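Monovalent Na+/H+ antiporter subunit D (Dietzia sp. DQ12-45-1b, PDB 7D3U) probably serves as a membrane-embedded, ion-translocating subunit of a multisubunit Mrp-type complex that exchanges sodium ions for protons across the cell membrane. Local coordinates at residues 104-109 / 147-152; 114-119 / 141-146; 318-323 / 561-566. One frame throughout, in Å; residues are numbered along the deposited sequence.

How the contacts relate
Contacts 1 and 2 belong to one helical hairpin, 109-125 and 129-146, and both are buried. Contact 2 brings the helices themselves together, whereas contact 1 pairs the loop leading into the first with the loop leaving the second; they meet where Tyr109 CD2 packs 3.6 Å from Leu146 CD2. Contact 3 lies on the opposite side of the chain's centre from contact 1, their centres about 42 Å apart, and ties the start of helix 320-350 to the C-terminal tail; it is only partly buried. Contact 2 is almost purely aliphatic, contact 1 adds a charged lysine beside backbone carbonyls, and contact 3 combines aromatic rings with leucine and proline packing.

Contact 1 of 3, residues 104-109 / 147-152; sequences AYKRFY and MMITRS
Lys106 NZ forms a salt bridge with Asp458, backed by a weak hydrogen bond to Gly102 O, and it lies 3.6 Å from Arg151 O, a distance not counted as a hydrogen bond. On the way there the chain runs alongside the 147-152 backbone, with Lys106 CE 3.3 Å from Thr150 O. CG leaves beside the backbone N, anti to the carbonyl carbon (chi1 -52°); a bend at chi2 lays the methylenes against those carbonyls, and another at chi4 turns NZ off the end of the chain. The carbonyls' partial negative charge would probably suit the neighbouring ammonium.

Ile149 makes the apolar half, its two branches dividing the work. CD1 reaches the backbone at 3.5 Å from Arg107 O and also packs on Lys106 CB at 3.9 Å. CG2 meets Tyr109 CD2 at 3.7 Å, approaching the ring obliquely. Lys106 and Ile149 pass alongside one another, pointing opposite ways.

Lys106 to Tyr109 forms a type II beta turn, with Phe108 at the N-cap of helix 109-125, so Ile149 packs on the turn that starts a transmembrane helix. Leu758 of the neighbouring subunit A packs on both Arg107 and Ile149. Within the chain, Tyr109 touches helices 80-101 and 239-245, while the loop 147-152 leads from helix 129-146 toward helix 157-187.

Contact 2 of 3, residues 114-119 / 141-146; sequences LLVTAG and LPSYGL
Val116 and Leu115 pack on Pro142 across an antiparallel helical hairpin, in which helices 109-125 and 129-146 follow one another in the chain. The short segments run at 150° to each other, their axes 8.8 Å apart at closest approach. The close part centres on the proline ring. Leu115 CB reaches Pro142 CG at 3.6 Å, while Val116 CG2 packs on Pro142 CB, so two successive residues of one helix share neighbouring atoms of the ring. Val116 lies flank to flank with Pro142 rather than meeting it end on. Pro142 also marks a kink, since its N makes no bond to the preceding turn.

Away from the proline the contact loosens, but all five touching residues are buried, so the looser end is not a solvent-facing one. Ser143 OG is 4.1 Å from Val116 CG2 and is hydrogen-bonded to Met139 O, one turn back in its own helix. Helix 239-245 flanks this end through Phe245, while Val751 of the neighbouring subunit A packs on Leu115 and Pro142. A single valine methyl serves both regions: standing anti to its own carbonyl carbon, Val116 CG2 faces the proline ring and still comes within 4.2 Å of Leu146 CD1.

Contact 3 of 3, residues 318-323 / 561-566; sequences FGPIGL and NLYDPT
The ring of Tyr563 is met from two directions by the 318-323 segment. Over one face sits Pro320 CB, 4.2 Å from the centroid of the Tyr563 ring and 26° off its normal, a CH-pi contact. At the ring's edge, near its plane, comes Leu323 CD1, which is 3.7 Å from Tyr563 CB. The tyrosine takes chi1 68°, with CG between the backbone N and the carbonyl carbon, and this turns the ring toward Pro320.

Leu323 CD1 does double duty, since it also lies 3.6 Å above the plane of the Phe318 ring, offset toward the rim. Phe318 in turn presents its edge to the backbone, with CZ 3.6 Å from Leu562 O. Leu323 and Leu562 cross obliquely, Leu323 CD1 approaching Leu562 CB at 3.7 Å. No hydrogen bond joins the segments. An alanine in place of Tyr563 would take away the ring, which would probably leave Pro320 CB without its CH-pi partner and open a gap where the ring lies against Pro320.

Helix 320-350 thus meets the loop between helices 549-559 and 566-572 at its first turn, and helix 249-263 packs alongside, with Tyr258 touching both leucines and Ala262 touching Phe318 and Leu562.

Contact 1 of 3, residues 104-109 / 147-152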
loop_
_atom_site.group_PDB
_atom_site.type_symbol
_atom_site.label_atom_id
_atom_site.label_comp_id
_atom_site.label_asym_id
_atom_site.label_seq_id
_atom_site.Cartn_x
_atom_site.Cartn_y
_atom_site.Cartn_z
ATOM N N ALA A 104 -19.256 -5.050 6.395
ATOM C CA ALA A 104 -19.997 -5.956 5.524
ATOM C C ALA A 104 -21.495 -5.869 5.757
ATOM O O ALA A 104 -22.262 -6.511 5.031
ATOM C CB ALA A 104 -19.548 -7.417 5.660
ATOM N N TYR A 105 -21.940 -5.098 6.746
ATOM C CA TYR A 105 -23.333 -4.724 6.889
ATOM C C TYR A 105 -23.585 -3.287 6.475
ATOM O O TYR A 105 -24.734 -2.928 6.209
ATOM C CB TYR A 105 -23.795 -4.920 8.339
ATOM C CG TYR A 105 -23.756 -6.355 8.807
ATOM C CD1 TYR A 105 -24.738 -7.256 8.424
ATOM C CD2 TYR A 105 -22.738 -6.808 9.631
ATOM C CE1 TYR A 105 -24.708 -8.567 8.851
ATOM C CE2 TYR A 105 -22.698 -8.118 10.062
ATOM C CZ TYR A 105 -23.685 -8.992 9.667
ATOM O OH TYR A 105 -23.652 -10.299 10.094
ATOM N N LYS A 106 -22.540 -2.466 6.412
ATOM C CA LYS A 106 -22.660 -1.136 5.849
ATOM C C LYS A 106 -23.015 -1.229 4.370
ATOM O O LYS A 106 -22.871 -2.275 3.732
ATOM C CB LYS A 106 -21.358 -0.358 6.031
ATOM C CG LYS A 106 -20.839 -0.354 7.456
ATOM C CD LYS A 106 -21.734 0.461 8.368
ATOM C CE LYS A 106 -21.390 0.229 9.825
ATOM N NZ LYS A 106 -22.196 -0.870 10.415
ATOM N N ARG A 107 -23.495 -0.119 3.825
ATOM C CA ARG A 107 -23.910 -0.103 2.433
ATOM C C ARG A 107 -22.718 -0.308 1.511
ATOM O O ARG A 107 -21.623 0.207 1.756
ATOM C CB ARG A 107 -24.607 1.214 2.104
ATOM C CG ARG A 107 -26.058 1.259 2.536
ATOM C CD ARG A 107 -26.928 0.441 1.607
ATOM N NE ARG A 107 -27.326 1.204 0.430
ATOM C CZ ARG A 107 -28.511 1.785 0.285
ATOM N NH1 ARG A 107 -29.420 1.688 1.245
ATOM N NH2 ARG A 107 -28.788 2.461 -0.821
ATOM N N PHE A 108 -22.938 -1.083 0.450
ATOM C CA PHE A 108 -21.988 -1.230 -0.652
ATOM C C PHE A 108 -20.667 -1.854 -0.215
ATOM O O PHE A 108 -19.636 -1.639 -0.851
ATOM C CB PHE A 108 -21.726 0.113 -1.339
ATOM C CG PHE A 108 -22.970 0.866 -1.699
ATOM C CD1 PHE A 108 -24.088 0.204 -2.170
ATOM C CD2 PHE A 108 -23.024 2.239 -1.557
ATOM C CE1 PHE A 108 -25.231 0.900 -2.497
ATOM C CE2 PHE A 108 -24.163 2.937 -1.883
ATOM C CZ PHE A 108 -25.268 2.266 -2.351
ATOM N N TYR A 109 -20.660 -2.625 0.866
ATOM C CA TYR A 109 -19.422 -3.328 1.181
ATOM C C TYR A 109 -19.288 -4.596 0.340
ATOM O O TYR A 109 -18.212 -4.830 -0.224
ATOM C CB TYR A 109 -19.315 -3.652 2.673
ATOM C CG TYR A 109 -17.981 -4.252 3.064
ATOM C CD1 TYR A 109 -17.766 -5.623 3.001
ATOM C CD2 TYR A 109 -16.937 -3.447 3.493
ATOM C CE1 TYR A 109 -16.555 -6.173 3.360
ATOM C CE2 TYR A 109 -15.721 -3.989 3.850
ATOM C CZ TYR A 109 -15.536 -5.351 3.782
ATOM O OH TYR A 109 -14.324 -5.892 4.138
ATOM N N MET A 147 -12.211 2.564 2.165
ATOM C CA MET A 147 -11.521 3.308 3.209
ATOM C C MET A 147 -12.468 4.151 4.049
ATOM O O MET A 147 -12.072 4.607 5.126
ATOM C CB MET A 147 -10.441 4.198 2.596
ATOM C CG MET A 147 -9.338 3.427 1.900
ATOM S SD MET A 147 -8.029 4.493 1.280
ATOM C CE MET A 147 -7.374 5.129 2.817
ATOM N N MET A 148 -13.697 4.370 3.585
ATOM C CA MET A 148 -14.701 5.076 4.365
ATOM C C MET A 148 -15.614 4.142 5.145
ATOM O O MET A 148 -16.249 4.583 6.106
ATOM C CB MET A 148 -15.555 5.965 3.454
ATOM C CG MET A 148 -14.771 7.032 2.712
ATOM S SD MET A 148 -14.661 8.586 3.616
ATOM C CE MET A 148 -13.066 8.400 4.402
ATOM N N ILE A 149 -15.695 2.873 4.751
ATOM C CA ILE A 149 -16.495 1.901 5.487
ATOM C C ILE A 149 -15.822 1.623 6.822
ATOM O O ILE A 149 -14.691 1.129 6.873
ATOM C CB ILE A 149 -16.672 0.611 4.679
ATOM C CG1 ILE A 149 -17.450 0.886 3.395
ATOM C CG2 ILE A 149 -17.381 -0.437 5.511
ATOM C CD1 ILE A 149 -18.856 1.348 3.634
ATOM N N THR A 150 -16.515 1.940 7.911
ATOM C CA THR A 150 -15.991 1.729 9.249
ATOM C C THR A 150 -16.984 0.905 10.056
ATOM O O THR A 150 -18.154 0.769 9.688
ATOM C CB THR A 150 -15.708 3.057 9.957
ATOM O OG1 THR A 150 -14.726 3.788 9.214
ATOM C CG2 THR A 150 -15.172 2.809 11.353
ATOM N N ARG A 151 -16.496 0.348 11.166
ATOM C CA ARG A 151 -17.348 -0.458 12.033
ATOM C C ARG A 151 -18.525 0.344 12.570
ATOM O O ARG A 151 -19.612 -0.208 12.772
ATOM C CB ARG A 151 -16.516 -1.031 13.181
ATOM C CG ARG A 151 -17.321 -1.640 14.314
ATOM C CD ARG A 151 -16.419 -2.200 15.403
ATOM N NE ARG A 151 -15.726 -1.153 16.147
ATOM C CZ ARG A 151 -14.478 -0.763 15.905
ATOM N NH1 ARG A 151 -13.928 0.196 16.634
ATOM N NH2 ARG A 151 -13.780 -1.333 14.934
ATOM N N SER A 152 -18.339 1.644 12.786
ATOM C CA SER A 152 -19.389 2.497 13.323
ATOM C C SER A 152 -20.156 3.256 12.253
ATOM O O SER A 152 -21.081 4.000 12.590
ATOM C CB SER A 152 -18.799 3.498 14.316
ATOM O OG SER A 152 -17.815 4.302 13.692
#

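Contact 2 of 3, residues 114-119 / 141-146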
loop_
_atom_site.group_PDB
_atom_site.type_symbol
_atom_site.label_atom_id
_atom_site.label_comp_id
_atom_site.label_asym_id
_atom_site.label_seq_id
_atom_site.Cartn_x
_atom_site.Cartn_y
_atom_site.Cartn_z
ATOM N N LEU A 114 -16.241 -7.154 -4.197
ATOM C CA LEU A 114 -16.274 -7.911 -5.443
ATOM C C LEU A 114 -15.655 -7.118 -6.586
ATOM O O LEU A 114 -15.000 -7.693 -7.461
ATOM C CB LEU A 114 -17.710 -8.307 -5.776
ATOM C CG LEU A 114 -18.257 -9.447 -4.923
ATOM C CD1 LEU A 114 -19.626 -9.874 -5.408
ATOM C CD2 LEU A 114 -17.295 -10.614 -4.931
ATOM N N LEU A 115 -15.835 -5.798 -6.591
ATOM C CA LEU A 115 -15.216 -4.980 -7.626
ATOM C C LEU A 115 -13.701 -4.935 -7.463
ATOM O O LEU A 115 -12.962 -4.976 -8.453
ATOM C CB LEU A 115 -15.812 -3.575 -7.602
ATOM C CG LEU A 115 -17.207 -3.472 -8.218
ATOM C CD1 LEU A 115 -18.090 -2.533 -7.424
ATOM C CD2 LEU A 115 -17.110 -3.011 -9.656
ATOM N N VAL A 116 -13.219 -4.872 -6.220
ATOM C CA VAL A 116 -11.782 -4.950 -5.972
ATOM C C VAL A 116 -11.240 -6.302 -6.418
ATOM O O VAL A 116 -10.157 -6.390 -7.008
ATOM C CB VAL A 116 -11.482 -4.678 -4.488
ATOM C CG1 VAL A 116 -10.016 -4.876 -4.196
ATOM C CG2 VAL A 116 -11.885 -3.269 -4.122
ATOM N N THR A 117 -11.986 -7.373 -6.149
ATOM C CA THR A 117 -11.561 -8.702 -6.577
ATOM C C THR A 117 -11.505 -8.799 -8.096
ATOM O O THR A 117 -10.566 -9.381 -8.653
ATOM C CB THR A 117 -12.502 -9.757 -5.995
ATOM O OG1 THR A 117 -12.454 -9.704 -4.564
ATOM C CG2 THR A 117 -12.114 -11.145 -6.453
ATOM N N ALA A 118 -12.495 -8.228 -8.784
ATOM C CA ALA A 118 -12.477 -8.219 -10.241
ATOM C C ALA A 118 -11.287 -7.434 -10.773
ATOM O O ALA A 118 -10.629 -7.861 -11.727
ATOM C CB ALA A 118 -13.782 -7.639 -10.780
ATOM N N GLY A 119 -10.995 -6.284 -10.166
ATOM C CA GLY A 119 -9.834 -5.516 -10.588
ATOM C C GLY A 119 -8.532 -6.262 -10.374
ATOM O O GLY A 119 -7.628 -6.209 -11.211
ATOM N N LEU A 141 -10.222 2.185 -7.315
ATOM C CA LEU A 141 -11.423 2.973 -7.054
ATOM C C LEU A 141 -12.325 2.360 -5.988
ATOM O O LEU A 141 -12.764 3.106 -5.095
ATOM C CB LEU A 141 -12.189 3.205 -8.362
ATOM C CG LEU A 141 -11.710 4.400 -9.181
ATOM C CD1 LEU A 141 -10.302 4.164 -9.696
ATOM C CD2 LEU A 141 -12.664 4.653 -10.327
ATOM N N PRO A 142 -12.648 1.061 -6.006
ATOM C CA PRO A 142 -13.393 0.491 -4.875
ATOM C C PRO A 142 -12.591 0.462 -3.598
ATOM O O PRO A 142 -13.183 0.379 -2.517
ATOM C CB PRO A 142 -13.731 -0.927 -5.350
ATOM C CG PRO A 142 -13.602 -0.880 -6.819
ATOM C CD PRO A 142 -12.498 0.079 -7.088
ATOM N N SER A 143 -11.264 0.520 -3.683
ATOM C CA SER A 143 -10.463 0.613 -2.473
ATOM C C SER A 143 -10.700 1.937 -1.763
ATOM O O SER A 143 -10.720 1.991 -0.530
ATOM C CB SER A 143 -8.986 0.443 -2.806
ATOM O OG SER A 143 -8.795 -0.577 -3.767
ATOM N N TYR A 144 -10.887 3.014 -2.526
ATOM C CA TYR A 144 -11.142 4.311 -1.913
ATOM C C TYR A 144 -12.494 4.339 -1.220
ATOM O O TYR A 144 -12.647 5.000 -0.186
ATOM C CB TYR A 144 -11.060 5.418 -2.963
ATOM C CG TYR A 144 -9.778 5.420 -3.764
ATOM C CD1 TYR A 144 -8.604 4.896 -3.241
ATOM C CD2 TYR A 144 -9.742 5.950 -5.046
ATOM C CE1 TYR A 144 -7.435 4.897 -3.970
ATOM C CE2 TYR A 144 -8.576 5.955 -5.782
ATOM C CZ TYR A 144 -7.427 5.429 -5.240
ATOM O OH TYR A 144 -6.262 5.432 -5.970
ATOM N N GLY A 145 -13.485 3.635 -1.768
ATOM C CA GLY A 145 -14.765 3.535 -1.094
ATOM C C GLY A 145 -14.703 2.697 0.164
ATOM O O GLY A 145 -15.399 2.986 1.140
ATOM N N LEU A 146 -13.868 1.656 0.166
ATOM C CA LEU A 146 -13.723 0.815 1.347
ATOM C C LEU A 146 -12.981 1.521 2.472
ATOM O O LEU A 146 -13.110 1.114 3.631
ATOM C CB LEU A 146 -12.998 -0.480 0.987
ATOM C CG LEU A 146 -13.785 -1.497 0.164
ATOM C CD1 LEU A 146 -12.938 -2.722 -0.113
ATOM C CD2 LEU A 146 -15.057 -1.878 0.886
#

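Contact 3 of 3, residues 318-323 / 561-566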
loop_
_atom_site.group_PDB
_atom_site.type_symbol
_atom_site.label_atom_id
_atom_site.label_comp_id
_atom_site.label_asym_id
_atom_site.label_seq_id
_atom_site.Cartn_x
_atom_site.Cartn_y
_atom_site.Cartn_z
ATOM N N PHE A 318 17.900 -12.100 -10.075
ATOM C CA PHE A 318 17.266 -12.811 -11.178
ATOM C C PHE A 318 17.988 -14.111 -11.501
ATOM O O PHE A 318 19.219 -14.161 -11.551
ATOM C CB PHE A 318 17.222 -11.914 -12.413
ATOM C CG PHE A 318 16.027 -12.145 -13.284
ATOM C CD1 PHE A 318 14.841 -11.479 -13.044
ATOM C CD2 PHE A 318 16.090 -13.028 -14.345
ATOM C CE1 PHE A 318 13.741 -11.689 -13.843
ATOM C CE2 PHE A 318 14.993 -13.242 -15.147
ATOM C CZ PHE A 318 13.817 -12.572 -14.896
ATOM N N GLY A 319 17.207 -15.163 -11.719
ATOM C CA GLY A 319 17.734 -16.481 -11.961
ATOM C C GLY A 319 16.750 -17.543 -11.523
ATOM O O GLY A 319 15.646 -17.242 -11.060
ATOM N N PRO A 320 17.129 -18.813 -11.667
ATOM C CA PRO A 320 16.213 -19.888 -11.259
ATOM C C PRO A 320 15.953 -19.920 -9.766
ATOM O O PRO A 320 14.864 -20.329 -9.348
ATOM C CB PRO A 320 16.927 -21.162 -11.735
ATOM C CG PRO A 320 17.962 -20.697 -12.713
ATOM C CD PRO A 320 18.367 -19.336 -12.259
ATOM N N ILE A 321 16.912 -19.498 -8.948
ATOM C CA ILE A 321 16.771 -19.596 -7.499
ATOM C C ILE A 321 16.231 -18.306 -6.900
ATOM O O ILE A 321 15.374 -18.340 -6.012
ATOM C CB ILE A 321 18.123 -19.984 -6.873
ATOM C CG1 ILE A 321 18.732 -21.164 -7.628
ATOM C CG2 ILE A 321 17.947 -20.323 -5.407
ATOM C CD1 ILE A 321 20.143 -21.491 -7.209
ATOM N N GLY A 322 16.724 -17.157 -7.364
ATOM C CA GLY A 322 16.258 -15.893 -6.824
ATOM C C GLY A 322 14.787 -15.650 -7.093
ATOM O O GLY A 322 14.053 -15.194 -6.214
ATOM N N LEU A 323 14.332 -15.963 -8.306
ATOM C CA LEU A 323 12.923 -15.779 -8.635
ATOM C C LEU A 323 12.041 -16.732 -7.841
ATOM O O LEU A 323 10.952 -16.352 -7.399
ATOM C CB LEU A 323 12.705 -15.969 -10.133
ATOM C CG LEU A 323 13.098 -14.800 -11.029
ATOM C CD1 LEU A 323 13.124 -15.245 -12.472
ATOM C CD2 LEU A 323 12.135 -13.645 -10.843
ATOM N N ASN A 561 8.610 -19.513 -15.560
ATOM C CA ASN A 561 7.902 -18.686 -16.523
ATOM C C ASN A 561 8.442 -17.266 -16.582
ATOM O O ASN A 561 7.948 -16.462 -17.376
ATOM C CB ASN A 561 6.409 -18.657 -16.189
ATOM C CG ASN A 561 5.731 -19.978 -16.454
ATOM O OD1 ASN A 561 6.171 -20.754 -17.302
ATOM N ND2 ASN A 561 4.658 -20.249 -15.725
ATOM N N LEU A 562 9.435 -16.939 -15.758
ATOM C CA LEU A 562 10.029 -15.611 -15.728
ATOM C C LEU A 562 11.472 -15.601 -16.208
ATOM O O LEU A 562 11.842 -14.748 -17.019
ATOM C CB LEU A 562 9.945 -15.030 -14.311
ATOM C CG LEU A 562 8.538 -14.888 -13.732
ATOM C CD1 LEU A 562 8.585 -14.242 -12.364
ATOM C CD2 LEU A 562 7.660 -14.087 -14.670
ATOM N N TYR A 563 12.305 -16.527 -15.735
ATOM C CA TYR A 563 13.673 -16.599 -16.234
ATOM C C TYR A 563 13.764 -17.278 -17.592
ATOM O O TYR A 563 14.872 -17.441 -18.112
ATOM C CB TYR A 563 14.587 -17.303 -15.219
ATOM C CG TYR A 563 14.353 -18.786 -14.998
ATOM C CD1 TYR A 563 14.715 -19.727 -15.955
ATOM C CD2 TYR A 563 13.813 -19.247 -13.806
ATOM C CE1 TYR A 563 14.513 -21.076 -15.744
ATOM C CE2 TYR A 563 13.612 -20.594 -13.585
ATOM C CZ TYR A 563 13.962 -21.503 -14.557
ATOM O OH TYR A 563 13.762 -22.846 -14.339
ATOM N N ASP A 564 12.632 -17.670 -18.176
ATOM C CA ASP A 564 12.600 -18.270 -19.509
ATOM C C ASP A 564 11.228 -18.012 -20.112
ATOM O O ASP A 564 10.380 -18.907 -20.188
ATOM C CB ASP A 564 12.903 -19.766 -19.440
ATOM C CG ASP A 564 13.271 -20.348 -20.787
ATOM O OD1 ASP A 564 12.418 -20.333 -21.699
ATOM O OD2 ASP A 564 14.417 -20.820 -20.936
ATOM N N PRO A 565 10.976 -16.783 -20.557
ATOM C CA PRO A 565 9.627 -16.425 -21.002
ATOM C C PRO A 565 9.348 -16.824 -22.439
ATOM O O PRO A 565 8.380 -16.347 -23.038
ATOM C CB PRO A 565 9.609 -14.905 -20.832
ATOM C CG PRO A 565 11.012 -14.508 -21.122
ATOM C CD PRO A 565 11.897 -15.636 -20.633
ATOM N N THR A 566 10.190 -17.689 -23.010
ATOM C CA THR A 566 9.952 -18.152 -24.372
ATOM C C THR A 566 8.626 -18.894 -24.475
ATOM O O THR A 566 7.892 -18.732 -25.454
ATOM C CB THR A 566 11.101 -19.044 -24.835
ATOM O OG1 THR A 566 10.976 -20.336 -24.232
ATOM C CG2 THR A 566 12.434 -18.435 -24.441
#